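Local coordinates for protein tetraacyldisaccharide 4'-kinase (Aquifex aeolicus, PDB 4EHX) that transfers the gamma-phosphate of ATP to the 4'-position of a tetraacyldisaccharide 1-phosphate, probably at the membrane interface, to form the lipid A precursor lipid IVA, at residues 68-73 and 133-138; 262-267 and 283-288; 155-160 and 189-194. All blocks are in the same frame, centred on the assembly; numbering follows the deposited sequence.

Interaction 1. Residues 68-73 and 133-138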
loop_
_atom_site.group_PDB
_atom_site.type_symbol
_atom_site.label_atom_id
_atom_site.label_comp_id
_atom_site.label_asym_id
_atom_site.label_seq_id
_atom_site.Cartn_x
_atom_site.Cartn_y
_atom_site.Cartn_z
ATOM N N CYS A 68 -10.832 -0.762 -10.390
ATOM C CA CYS A 68 -11.069 -1.652 -9.268
ATOM C C CYS A 68 -9.744 -2.142 -8.731
ATOM O O CYS A 68 -8.910 -2.640 -9.486
ATOM C CB CYS A 68 -11.943 -2.839 -9.683
ATOM S SG CYS A 68 -12.369 -3.962 -8.334
ATOM N N ILE A 69 -9.556 -2.018 -7.421
ATOM C CA ILE A 69 -8.373 -2.575 -6.767
ATOM C C ILE A 69 -8.638 -4.034 -6.407
ATOM O O ILE A 69 -9.690 -4.350 -5.873
ATOM C CB ILE A 69 -8.069 -1.850 -5.437
ATOM C CG1 ILE A 69 -8.003 -0.334 -5.637
ATOM C CG2 ILE A 69 -6.797 -2.439 -4.777
ATOM C CD1 ILE A 69 -6.971 0.112 -6.615
ATOM N N LEU A 70 -7.686 -4.918 -6.704
ATOM C CA LEU A 70 -7.777 -6.302 -6.262
ATOM C C LEU A 70 -6.768 -6.460 -5.151
ATOM O O LEU A 70 -5.553 -6.437 -5.397
ATOM C CB LEU A 70 -7.453 -7.287 -7.411
ATOM C CG LEU A 70 -8.343 -7.190 -8.650
ATOM C CD1 LEU A 70 -7.903 -8.237 -9.714
ATOM C CD2 LEU A 70 -9.812 -7.414 -8.254
ATOM N N SER A 71 -7.284 -6.587 -3.934
ATOM C CA SER A 71 -6.463 -6.687 -2.734
ATOM C C SER A 71 -6.517 -8.115 -2.166
ATOM O O SER A 71 -7.507 -8.821 -2.350
ATOM C CB SER A 71 -6.982 -5.672 -1.711
ATOM O OG SER A 71 -6.011 -5.349 -0.745
ATOM N N ARG A 72 -5.461 -8.522 -1.465
ATOM C CA ARG A 72 -5.395 -9.861 -0.873
ATOM C C ARG A 72 -6.381 -10.052 0.250
ATOM O O ARG A 72 -7.069 -11.074 0.308
ATOM C CB ARG A 72 -3.990 -10.164 -0.343
ATOM C CG ARG A 72 -3.823 -11.619 0.102
ATOM C CD ARG A 72 -2.387 -11.916 0.513
ATOM N NE ARG A 72 -2.183 -13.337 0.789
ATOM C CZ ARG A 72 -1.014 -13.875 1.132
ATOM N NH1 ARG A 72 -0.926 -15.180 1.358
ATOM N NH2 ARG A 72 0.067 -13.113 1.248
ATOM N N GLY A 73 -6.429 -9.083 1.160
ATOM C CA GLY A 73 -7.211 -9.233 2.373
ATOM C C GLY A 73 -6.754 -10.441 3.169
ATOM O O GLY A 73 -7.539 -11.350 3.433
ATOM N N GLU A 133 -13.021 -0.993 -15.885
ATOM C CA GLU A 133 -12.243 -0.904 -17.113
ATOM C C GLU A 133 -10.778 -1.283 -16.912
ATOM O O GLU A 133 -10.079 -1.567 -17.870
ATOM C CB GLU A 133 -12.334 0.507 -17.672
ATOM C CG GLU A 133 -13.722 0.806 -18.180
ATOM C CD GLU A 133 -13.914 2.262 -18.528
ATOM O OE1 GLU A 133 -13.645 3.122 -17.670
ATOM O OE2 GLU A 133 -14.328 2.536 -19.667
ATOM N N VAL A 134 -10.310 -1.253 -15.668
ATOM C CA VAL A 134 -8.912 -1.588 -15.379
ATOM C C VAL A 134 -8.796 -2.060 -13.939
ATOM O O VAL A 134 -9.530 -1.584 -13.065
ATOM C CB VAL A 134 -7.968 -0.373 -15.635
ATOM C CG1 VAL A 134 -8.408 0.859 -14.797
ATOM C CG2 VAL A 134 -6.503 -0.746 -15.361
ATOM N N PHE A 135 -7.907 -3.023 -13.691
ATOM C CA PHE A 135 -7.614 -3.472 -12.337
ATOM C C PHE A 135 -6.235 -3.033 -11.888
ATOM O O PHE A 135 -5.290 -3.002 -12.677
ATOM C CB PHE A 135 -7.641 -4.996 -12.241
ATOM C CG PHE A 135 -8.992 -5.577 -12.410
ATOM C CD1 PHE A 135 -9.928 -5.476 -11.389
ATOM C CD2 PHE A 135 -9.328 -6.252 -13.579
ATOM C CE1 PHE A 135 -11.199 -6.034 -11.533
ATOM C CE2 PHE A 135 -10.592 -6.811 -13.732
ATOM C CZ PHE A 135 -11.526 -6.703 -12.701
ATOM N N ILE A 136 -6.123 -2.695 -10.608
ATOM C CA ILE A 136 -4.813 -2.476 -10.014
ATOM C C ILE A 136 -4.646 -3.544 -8.936
ATOM O O ILE A 136 -5.509 -3.693 -8.064
ATOM C CB ILE A 136 -4.705 -1.080 -9.356
ATOM C CG1 ILE A 136 -4.798 0.043 -10.407
ATOM C CG2 ILE A 136 -3.418 -0.963 -8.546
ATOM C CD1 ILE A 136 -5.069 1.422 -9.769
ATOM N N LEU A 137 -3.550 -4.291 -8.989
ATOM C CA LEU A 137 -3.289 -5.228 -7.909
ATOM C C LEU A 137 -2.510 -4.437 -6.875
ATOM O O LEU A 137 -1.435 -3.890 -7.165
ATOM C CB LEU A 137 -2.425 -6.415 -8.374
ATOM C CG LEU A 137 -2.787 -7.092 -9.701
ATOM C CD1 LEU A 137 -1.930 -8.371 -9.895
ATOM C CD2 LEU A 137 -4.274 -7.454 -9.740
ATOM N N ASP A 138 -3.042 -4.337 -5.670
ATOM C CA ASP A 138 -2.215 -3.752 -4.643
ATOM C C ASP A 138 -1.424 -4.934 -4.067
ATOM O O ASP A 138 -1.978 -5.964 -3.672
ATOM C CB ASP A 138 -3.009 -2.938 -3.613
ATOM C CG ASP A 138 -3.781 -3.798 -2.664
ATOM O OD1 ASP A 138 -3.993 -4.969 -3.006
ATOM O OD2 ASP A 138 -4.190 -3.304 -1.588
HETATM O O HOH W 1 -3.221 -7.792 -4.791
HETATM O O HOH W 2 -3.158 -6.997 -1.457
#
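Leu70 fits into the hollow between Phe135 and Leu137 of the neighbouring parallel strand. Leu70 CD1 lies off-centre above the Phe135 ring, 4.2 Å from its centroid. Leu70 CD1 also meets Leu137 CD2 at 3.7 Å. On this face Cys68 also flanks the ring: its SG stands at the ring edge, 5.2 Å from the centroid of Phe135, a sulfur-aromatic contact. On the other face Ile69 bends at chi2 (-59°), which lays Ile69 CD1 against Ile136 CB at 3.8 Å. Ile69 CG2 rests on Asp138 CG at 3.9 Å. Backbone bonds clamp the strands together, among them Leu70 N to Ile136 O. Asp138 CG sits between its own backbone N and carbonyl carbon (chi1 74°), which turns the carboxylate to Ser71. In one of two Ser71 conformers, Ser71 OG donates to the syn lone pair of Asp138 OD2 at 2.9 Å. Water 2 bridges Arg72 N and Asp138 OD1. A leucine in place of Asp138 would probably leave water 2, and Ser71 OG in the conformer described, without their carboxylate partners. Lys51 of the predicted ATP site is nearby. Strand 112-116 flanks 68-71, strand 38-43 flanks 134-138, and helix 119-130 covers Cys68 and Phe135.

Interaction 2. Residues 262-267 and 283-288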
loop_
_atom_site.group_PDB
_atom_site.type_symbol
_atom_site.label_atom_id
_atom_site.label_comp_id
_atom_site.label_asym_id
_atom_site.label_seq_id
_atom_site.Cartn_x
_atom_site.Cartn_y
_atom_site.Cartn_z
ATOM N N TYR A 262 -5.059 -2.942 18.856
ATOM C CA TYR A 262 -6.097 -2.095 19.434
ATOM C C TYR A 262 -7.219 -1.764 18.452
ATOM O O TYR A 262 -6.988 -1.170 17.395
ATOM C CB TYR A 262 -5.481 -0.813 20.001
ATOM C CG TYR A 262 -6.331 -0.147 21.054
ATOM C CD1 TYR A 262 -6.861 -0.878 22.108
ATOM C CD2 TYR A 262 -6.591 1.217 21.005
ATOM C CE1 TYR A 262 -7.638 -0.275 23.077
ATOM C CE2 TYR A 262 -7.368 1.833 21.972
ATOM C CZ TYR A 262 -7.890 1.081 23.005
ATOM O OH TYR A 262 -8.662 1.691 23.968
ATOM N N ASP A 263 -8.436 -2.163 18.815
ATOM C CA ASP A 263 -9.621 -1.882 18.012
ATOM C C ASP A 263 -10.335 -0.618 18.501
ATOM O O ASP A 263 -11.456 -0.324 18.086
ATOM C CB ASP A 263 -10.573 -3.088 18.006
ATOM C CG ASP A 263 -11.300 -3.283 19.333
ATOM O OD1 ASP A 263 -10.826 -2.771 20.370
ATOM O OD2 ASP A 263 -12.349 -3.963 19.331
ATOM N N TYR A 264 -9.665 0.123 19.380
ATOM C CA TYR A 264 -10.181 1.385 19.911
ATOM C C TYR A 264 -11.615 1.288 20.415
ATOM O O TYR A 264 -12.443 2.159 20.148
ATOM C CB TYR A 264 -10.026 2.513 18.886
ATOM C CG TYR A 264 -8.578 2.848 18.642
ATOM C CD1 TYR A 264 -7.920 3.781 19.436
ATOM C CD2 TYR A 264 -7.854 2.204 17.644
ATOM C CE1 TYR A 264 -6.585 4.077 19.232
ATOM C CE2 TYR A 264 -6.520 2.493 17.431
ATOM C CZ TYR A 264 -5.892 3.430 18.228
ATOM O OH TYR A 264 -4.567 3.726 18.024
ATOM N N SER A 265 -11.895 0.221 21.156
ATOM C CA SER A 265 -13.197 0.040 21.780
ATOM C C SER A 265 -13.297 0.890 23.042
ATOM O O SER A 265 -14.385 1.306 23.434
ATOM C CB SER A 265 -13.440 -1.438 22.101
ATOM O OG SER A 265 -12.339 -2.004 22.795
ATOM N N ASP A 266 -12.149 1.156 23.662
ATOM C CA ASP A 266 -12.100 1.923 24.905
ATOM C C ASP A 266 -11.526 3.330 24.735
ATOM O O ASP A 266 -11.215 3.996 25.724
ATOM C CB ASP A 266 -11.296 1.171 25.972
ATOM C CG ASP A 266 -12.126 0.136 26.713
ATOM O OD1 ASP A 266 -13.030 -0.465 26.096
ATOM O OD2 ASP A 266 -11.873 -0.074 27.919
ATOM N N PHE A 267 -11.381 3.785 23.493
ATOM C CA PHE A 267 -10.833 5.121 23.244
ATOM C C PHE A 267 -11.824 6.231 23.621
ATOM O O PHE A 267 -12.969 6.240 23.154
ATOM C CB PHE A 267 -10.377 5.277 21.791
ATOM C CG PHE A 267 -9.647 6.559 21.530
ATOM C CD1 PHE A 267 -8.400 6.786 22.094
ATOM C CD2 PHE A 267 -10.208 7.544 20.737
ATOM C CE1 PHE A 267 -7.729 7.967 21.872
ATOM C CE2 PHE A 267 -9.536 8.729 20.505
ATOM C CZ PHE A 267 -8.295 8.940 21.075
ATOM N N ILE A 283 -9.163 4.655 10.871
ATOM C CA ILE A 283 -10.326 3.955 10.322
ATOM C C ILE A 283 -11.252 3.458 11.431
ATOM O O ILE A 283 -12.429 3.203 11.188
ATOM C CB ILE A 283 -9.954 2.781 9.376
ATOM C CG1 ILE A 283 -9.057 1.769 10.083
ATOM C CG2 ILE A 283 -9.293 3.293 8.111
ATOM C CD1 ILE A 283 -8.739 0.540 9.237
ATOM N N LYS A 284 -10.724 3.351 12.647
ATOM C CA LYS A 284 -11.490 2.820 13.770
ATOM C C LYS A 284 -12.106 3.931 14.605
ATOM O O LYS A 284 -12.773 3.671 15.606
ATOM C CB LYS A 284 -10.603 1.930 14.647
ATOM C CG LYS A 284 -10.070 0.703 13.926
ATOM C CD LYS A 284 -8.606 0.469 14.253
ATOM C CE LYS A 284 -8.033 -0.677 13.434
ATOM N NZ LYS A 284 -8.737 -1.954 13.721
ATOM N N LEU A 285 -11.888 5.173 14.181
ATOM C CA LEU A 285 -12.324 6.336 14.942
ATOM C C LEU A 285 -13.155 7.296 14.100
ATOM O O LEU A 285 -13.172 8.505 14.349
ATOM C CB LEU A 285 -11.116 7.070 15.519
ATOM C CG LEU A 285 -10.306 6.273 16.537
ATOM C CD1 LEU A 285 -8.976 6.951 16.805
ATOM C CD2 LEU A 285 -11.115 6.122 17.823
ATOM N N GLN A 286 -13.849 6.770 13.101
ATOM C CA GLN A 286 -14.644 7.642 12.244
ATOM C C GLN A 286 -15.790 8.253 13.034
ATOM O O GLN A 286 -16.390 7.598 13.889
ATOM C CB GLN A 286 -15.161 6.873 11.027
ATOM C CG GLN A 286 -14.023 6.268 10.207
ATOM C CD GLN A 286 -14.518 5.427 9.055
ATOM O OE1 GLN A 286 -15.406 5.839 8.308
ATOM N NE2 GLN A 286 -13.953 4.236 8.909
ATOM N N GLY A 287 -16.094 9.514 12.763
ATOM C CA GLY A 287 -17.135 10.177 13.525
ATOM C C GLY A 287 -16.564 11.076 14.600
ATOM O O GLY A 287 -17.120 12.138 14.876
ATOM N N TYR A 288 -15.458 10.661 15.217
ATOM C CA TYR A 288 -14.721 11.582 16.075
ATOM C C TYR A 288 -14.152 12.662 15.172
ATOM O O TYR A 288 -13.207 12.432 14.422
ATOM C CB TYR A 288 -13.613 10.869 16.865
ATOM C CG TYR A 288 -14.126 10.162 18.100
ATOM C CD1 TYR A 288 -14.722 10.878 19.142
ATOM C CD2 TYR A 288 -14.020 8.790 18.228
ATOM C CE1 TYR A 288 -15.201 10.229 20.269
ATOM C CE2 TYR A 288 -14.488 8.136 19.343
ATOM C CZ TYR A 288 -15.070 8.856 20.366
ATOM O OH TYR A 288 -15.530 8.175 21.471
#
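Leu285 pushes its two methyl groups between Tyr264 and Phe267. Leu285 CD2 is 3.4 Å from Phe267 CD2, a tight contact. Leu285 CD2 also reaches Tyr264 CB at 3.9 Å. Leu285 CD1 lies over one face of the Tyr264 ring, offset toward the rim. Lys284 comes to the edge of that ring instead, with Lys284 CD 3.9 Å from Tyr264 CD2. Its chain bends at chi2 (137°) and passes at about a right angle to the tyrosine. No hydrogen bond joins the two segments; the contact is mainly aliphatic against aromatic, with Tyr288 OH approaching Phe267 O at 3.6 Å.

The next shell packs around these rings. Tyr262 CD2 stands over the centre of the opposite face of the Tyr264 ring, 3.2 Å above its plane; Tyr262 is poorly ordered. The hydroxyl of Tyr264 is hydrogen-bonded to Asp281, which holds the far end of the ring. Phe267 meets Phe232, and Tyr262 lies nearly parallel to Phe258. Lys284 NZ makes a long, weak ion pair with Asp99.

Each loop is also braced from within. Asp263 OD1 accepts from Ser265 OG at 3.0 Å, and more weakly from Ser265 N. Gln286 NE2 donates to Ile283 O at 2.9 Å. A type II turn runs from Leu285 to Tyr288. The contact joins the loop between strands 252-257 and 275-277 to the loop between helix 279-282 and strand 291-300. Ile283 packs on helix 99-107 beside it.

Interaction 3. Residues 155-160 and 189-194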
loop_
_atom_site.group_PDB
_atom_site.type_symbol
_atom_site.label_atom_id
_atom_site.label_comp_id
_atom_site.label_asym_id
_atom_site.label_seq_id
_atom_site.Cartn_x
_atom_site.Cartn_y
_atom_site.Cartn_z
ATOM N N LEU A 155 10.981 -0.087 -5.242
ATOM C CA LEU A 155 12.244 -0.431 -4.600
ATOM C C LEU A 155 12.712 0.726 -3.746
ATOM O O LEU A 155 12.777 1.855 -4.229
ATOM C CB LEU A 155 13.324 -0.660 -5.654
ATOM C CG LEU A 155 13.624 -2.011 -6.296
ATOM C CD1 LEU A 155 14.868 -1.811 -7.146
ATOM C CD2 LEU A 155 13.845 -3.122 -5.263
ATOM N N LYS A 156 13.072 0.460 -2.495
ATOM C CA LYS A 156 13.768 1.481 -1.706
ATOM C C LYS A 156 15.246 1.148 -1.550
ATOM O O LYS A 156 15.658 -0.009 -1.685
ATOM C CB LYS A 156 13.112 1.679 -0.342
ATOM C CG LYS A 156 13.123 0.454 0.519
ATOM C CD LYS A 156 12.282 0.652 1.754
ATOM C CE LYS A 156 12.142 -0.651 2.508
ATOM N NZ LYS A 156 11.248 -0.497 3.685
ATOM N N LYS A 157 16.055 2.161 -1.270
ATOM C CA LYS A 157 17.500 1.946 -1.192
ATOM C C LYS A 157 17.824 0.787 -0.247
ATOM O O LYS A 157 18.676 -0.045 -0.544
ATOM C CB LYS A 157 18.225 3.227 -0.758
ATOM C CG LYS A 157 19.753 3.104 -0.764
ATOM C CD LYS A 157 20.404 4.398 -0.267
ATOM C CE LYS A 157 21.921 4.320 -0.288
ATOM N NZ LYS A 157 22.528 5.567 0.265
ATOM N N LYS A 158 17.131 0.727 0.886
ATOM C CA LYS A 158 17.356 -0.337 1.874
ATOM C C LYS A 158 17.213 -1.750 1.282
ATOM O O LYS A 158 17.928 -2.681 1.689
ATOM C CB LYS A 158 16.376 -0.171 3.036
ATOM C CG LYS A 158 16.646 -1.088 4.226
ATOM C CD LYS A 158 15.502 -1.009 5.220
ATOM C CE LYS A 158 15.749 -1.898 6.431
ATOM N NZ LYS A 158 14.578 -1.901 7.358
ATOM N N ASP A 159 16.287 -1.911 0.336
ATOM C CA ASP A 159 16.057 -3.217 -0.306
ATOM C C ASP A 159 17.320 -3.758 -0.966
ATOM O O ASP A 159 17.596 -4.962 -0.906
ATOM C CB ASP A 159 14.954 -3.123 -1.368
ATOM C CG ASP A 159 13.576 -2.871 -0.776
ATOM O OD1 ASP A 159 13.336 -3.274 0.384
ATOM O OD2 ASP A 159 12.717 -2.285 -1.480
ATOM N N LEU A 160 18.077 -2.873 -1.615
ATOM C CA LEU A 160 19.275 -3.283 -2.360
ATOM C C LEU A 160 20.372 -3.844 -1.461
ATOM O O LEU A 160 21.277 -4.540 -1.928
ATOM C CB LEU A 160 19.828 -2.111 -3.172
ATOM C CG LEU A 160 18.927 -1.536 -4.265
ATOM C CD1 LEU A 160 19.597 -0.344 -4.920
ATOM C CD2 LEU A 160 18.599 -2.600 -5.302
ATOM N N GLU A 189 12.762 11.155 -0.653
ATOM C CA GLU A 189 12.730 12.335 0.212
ATOM C C GLU A 189 13.596 12.171 1.461
ATOM O O GLU A 189 13.880 13.144 2.154
ATOM C CB GLU A 189 11.285 12.713 0.590
ATOM C CG GLU A 189 10.605 11.794 1.597
ATOM C CD GLU A 189 10.056 10.519 0.969
ATOM O OE1 GLU A 189 10.005 10.437 -0.276
ATOM O OE2 GLU A 189 9.673 9.596 1.717
ATOM N N VAL A 190 14.030 10.946 1.744
ATOM C CA VAL A 190 14.873 10.704 2.920
ATOM C C VAL A 190 16.064 9.775 2.698
ATOM O O VAL A 190 17.034 9.822 3.450
ATOM C CB VAL A 190 14.083 10.057 4.079
ATOM C CG1 VAL A 190 13.365 8.820 3.602
ATOM C CG2 VAL A 190 15.017 9.714 5.226
ATOM N N GLU A 191 15.986 8.922 1.679
ATOM C CA GLU A 191 17.110 8.062 1.321
ATOM C C GLU A 191 17.214 8.035 -0.191
ATOM O O GLU A 191 16.939 7.007 -0.821
ATOM C CB GLU A 191 17.022 6.631 1.848
ATOM C CG GLU A 191 17.642 6.424 3.213
ATOM C CD GLU A 191 18.001 4.972 3.463
ATOM O OE1 GLU A 191 17.563 4.413 4.491
ATOM O OE2 GLU A 191 18.725 4.387 2.628
ATOM N N PRO A 192 17.627 9.159 -0.784
ATOM C CA PRO A 192 17.681 9.278 -2.241
ATOM C C PRO A 192 18.677 8.286 -2.803
ATOM O O PRO A 192 19.704 8.032 -2.171
ATOM C CB PRO A 192 18.222 10.696 -2.469
ATOM C CG PRO A 192 18.157 11.384 -1.140
ATOM C CD PRO A 192 18.225 10.320 -0.104
ATOM N N PHE A 193 18.394 7.748 -3.981
ATOM C CA PHE A 193 19.343 6.850 -4.626
ATOM C C PHE A 193 19.042 6.696 -6.098
ATOM O O PHE A 193 17.953 7.026 -6.556
ATOM C CB PHE A 193 19.365 5.473 -3.940
ATOM C CG PHE A 193 18.143 4.619 -4.208
ATOM C CD1 PHE A 193 16.925 4.916 -3.612
ATOM C CD2 PHE A 193 18.227 3.499 -5.030
ATOM C CE1 PHE A 193 15.805 4.124 -3.848
ATOM C CE2 PHE A 193 17.117 2.693 -5.271
ATOM C CZ PHE A 193 15.901 3.002 -4.676
ATOM N N GLU A 194 20.015 6.167 -6.828
ATOM C CA GLU A 194 19.854 5.870 -8.240
ATOM C C GLU A 194 19.971 4.368 -8.425
ATOM O O GLU A 194 20.645 3.685 -7.656
ATOM C CB GLU A 194 20.943 6.572 -9.054
ATOM C CG GLU A 194 21.060 8.068 -8.794
ATOM C CD GLU A 194 20.037 8.887 -9.561
ATOM O OE1 GLU A 194 19.337 8.310 -10.423
ATOM O OE2 GLU A 194 19.942 10.110 -9.305
HETATM O O HOH W 3 15.161 4.925 -0.460
HETATM O O HOH W 4 20.605 8.068 0.573
HETATM O O HOH W 5 22.265 7.063 -2.709
#
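Phe193 lays one ring face against Lys157, in the weakly bonded helical turn about 157-160. Lys157 CA stands over the ring centre. Lys157 N also lies over this face, 3.2 Å from Phe193 CE1. Lys157 CB makes a CH-pi contact, 3.9 Å from the centroid of Phe193. With CG between its backbone N and carbonyl carbon (chi1 73°), the Phe193 ring is turned onto Lys157. Leu160 adds an apolar touch, with CD1 3.9 Å from Phe193 CE2. Leu155 O sits at the ring edge, 3.4 Å from Phe193 CZ.

The polar links run through water. Water 3 accepts from Lys157 N and donates to Glu191 O. Lys157 stretches its side chain fully, with CG anti to the backbone N (chi1 -175°), past Phe193 CB. Lys157 NZ thereby reaches water 4 at 3.2 Å, and that water donates to Pro192 O.

Charge plays a looser part. Glu191 crosses the lysine chain at about a right angle, and Glu191 OE2 is 3.3 Å from Lys157 CD. Glu191 OE2 stays 4.6 Å from Lys157 NZ, too far for a salt bridge.

Within 155-160, Asp159 OD2 accepts from Lys156 N at 2.9 Å, which ties down the start of the turn. Asp159 OD1 bonds to Ser45, and Lys156 NZ to Gly48 O, both in the predicted ATP-binding loop. Strand 182-186 pairs with 150-156 at Leu155, and its Leu185 touches Phe193.

In the fold
Interaction 1 is the core contact. Interactions 2 and 3 are only partly buried and lie farther from the chain centre. Interaction 1 pairs two neighbouring parallel strands, where backbone hydrogen bonds combine with apolar side chains on both faces. Neither of the others has a direct hydrogen bond between its segments. Interaction 3 uses one ring face and bridging waters; interaction 2 relies on aliphatic and aromatic side chains of two loops. Interactions 1 and 3 reach the same sheet, through strands 134-138 and 150-156, and both come near residues of the predicted ATP site. Their centres lie about 26 Å apart, on opposite sides of the chain's centre. Interaction 2 lies away from that site.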